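Local coordinates for protein carboxynorspermidine decarboxylase (Campylobacter jejuni subsp. jejuni 81116, PDB 3N29) that probably catalyses the pyridoxal-phosphate-dependent decarboxylation of carboxynorspermidine to norspermidine, at residues 103-106 / 107-111. Numbering follows the deposited sequence.
Sequences AKFA and KEYMD
Tyr109 sets CD2 over one face of the Phe105 ring, toward its rim. The two rings lie one turn apart on a helix. Their centroids are 4.7 Å apart and their planes meet at 38°, so the pair is oblique. Phe105 CE1 and Tyr109 CE2 approach to 3.6 Å. Phe105 reaches this place with CG anti to its backbone N (chi1 -171°). Glu108 CG lies over one face of the Tyr109 ring, toward the rim, and Phe105 O sits at that ring's edge.

The same carbonyl accepts the N-H of Tyr109 (N to O 2.9 Å), an ordinary helical bond. Ala106 O accepts two N-H groups, Met110 N four residues on at 3.0 Å and Asp111 N five residues on at 2.9 Å. Asp111 leaves helical geometry with positive phi. Lys107 NZ reaches along the helix to a salt bridge with Asp111 OD1 (3.0 Å), met on the syn side, 34° out of the carboxylate plane.

Glu108 OE1 is hydrogen-bonded to Tyr411 OH of the second subunit, and Phe105 meets Tyr414 of that subunit edge-to-face, so this side of the helix faces the second subunit. Helix 100-109 is the crossover between barrel strands 94-97 and 113-118. Ala106 packs on strand 94-97, Phe105 and Tyr109 touch Met85 of helix 85-91, and Ala103 rests on Leu132 of helix 123-132.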
loop_
_atom_site.group_PDB
_atom_site.type_symbol
_atom_site.label_atom_id
_atom_site.label_comp_id
_atom_site.label_asym_id
_atom_site.label_seq_id
_atom_site.Cartn_x
_atom_site.Cartn_y
_atom_site.Cartn_z
ATOM N N ALA A 103 18.952 -5.729 -4.669
ATOM C CA ALA A 103 20.254 -6.354 -5.044
ATOM C C ALA A 103 20.549 -7.501 -4.097
ATOM O O ALA A 103 20.944 -8.603 -4.533
ATOM C CB ALA A 103 21.369 -5.324 -5.055
ATOM N N LYS A 104 20.406 -7.274 -2.796
ATOM C CA LYS A 104 20.585 -8.407 -1.821
ATOM C C LYS A 104 19.639 -9.566 -2.052
ATOM O O LYS A 104 20.039 -10.717 -1.893
ATOM C CB LYS A 104 20.452 -7.946 -0.368
ATOM C CG LYS A 104 21.632 -7.044 0.082
ATOM C CD LYS A 104 21.342 -6.271 1.347
ATOM C CE LYS A 104 21.127 -7.147 2.536
ATOM N NZ LYS A 104 22.374 -7.692 2.948
ATOM N N PHE A 105 18.388 -9.293 -2.407
ATOM C CA PHE A 105 17.391 -10.342 -2.716
ATOM C C PHE A 105 17.802 -11.155 -3.970
ATOM O O PHE A 105 17.799 -12.410 -3.983
ATOM C CB PHE A 105 16.045 -9.654 -2.946
ATOM C CG PHE A 105 14.910 -10.561 -3.068
ATOM C CD1 PHE A 105 14.237 -10.980 -1.956
ATOM C CD2 PHE A 105 14.524 -11.022 -4.319
ATOM C CE1 PHE A 105 13.123 -11.823 -2.078
ATOM C CE2 PHE A 105 13.462 -11.901 -4.480
ATOM C CZ PHE A 105 12.740 -12.306 -3.320
ATOM N N ALA A 106 18.179 -10.434 -5.016
ATOM C CA ALA A 106 18.754 -11.028 -6.222
ATOM C C ALA A 106 19.945 -11.918 -5.898
ATOM O O ALA A 106 19.982 -13.102 -6.304
ATOM C CB ALA A 106 19.189 -9.885 -7.205
ATOM N N LYS A 107 20.876 -11.414 -5.084
ATOM C CA LYS A 107 22.020 -12.217 -4.646
ATOM C C LYS A 107 21.584 -13.479 -3.894
ATOM O O LYS A 107 22.084 -14.585 -4.167
ATOM C CB LYS A 107 22.983 -11.372 -3.796
ATOM C CG LYS A 107 24.166 -12.092 -3.197
ATOM C CD LYS A 107 25.114 -12.629 -4.323
ATOM C CE LYS A 107 26.309 -13.416 -3.715
ATOM N NZ LYS A 107 27.195 -13.981 -4.735
ATOM N N GLU A 108 20.703 -13.316 -2.936
ATOM C CA GLU A 108 20.329 -14.446 -2.145
ATOM C C GLU A 108 19.531 -15.512 -2.856
ATOM O O GLU A 108 19.861 -16.653 -2.774
ATOM C CB GLU A 108 19.557 -13.984 -0.911
ATOM C CG GLU A 108 18.801 -15.051 -0.232
ATOM C CD GLU A 108 18.340 -14.702 1.159
ATOM O OE1 GLU A 108 18.234 -13.546 1.483
ATOM O OE2 GLU A 108 18.071 -15.607 1.936
ATOM N N TYR A 109 18.410 -15.145 -3.427
ATOM C CA TYR A 109 17.583 -15.976 -4.246
ATOM C C TYR A 109 17.903 -16.542 -5.611
ATOM O O TYR A 109 17.467 -17.578 -5.925
ATOM C CB TYR A 109 16.100 -15.617 -4.066
ATOM C CG TYR A 109 15.684 -15.530 -2.617
ATOM C CD1 TYR A 109 15.205 -16.608 -1.952
ATOM C CD2 TYR A 109 15.795 -14.369 -1.931
ATOM C CE1 TYR A 109 14.842 -16.519 -0.676
ATOM C CE2 TYR A 109 15.423 -14.264 -0.646
ATOM C CZ TYR A 109 14.943 -15.341 -0.011
ATOM O OH TYR A 109 14.578 -15.232 1.269
ATOM N N MET A 110 18.508 -15.725 -6.459
ATOM C CA MET A 110 18.946 -16.106 -7.790
ATOM C C MET A 110 20.443 -16.352 -8.017
ATOM O O MET A 110 20.822 -17.255 -8.696
ATOM C CB MET A 110 18.352 -15.164 -8.855
ATOM C CG MET A 110 18.521 -15.573 -10.349
ATOM S SD MET A 110 17.887 -14.574 -11.668
ATOM C CE MET A 110 16.224 -14.853 -11.408
ATOM N N ASP A 111 21.253 -15.480 -7.461
ATOM C CA ASP A 111 22.706 -15.524 -7.586
ATOM C C ASP A 111 23.254 -15.521 -9.025
ATOM O O ASP A 111 24.208 -16.187 -9.338
ATOM C CB ASP A 111 23.347 -16.608 -6.728
ATOM C CG ASP A 111 24.803 -16.305 -6.393
ATOM O OD1 ASP A 111 25.311 -15.243 -6.733
ATOM O OD2 ASP A 111 25.433 -17.141 -5.771
#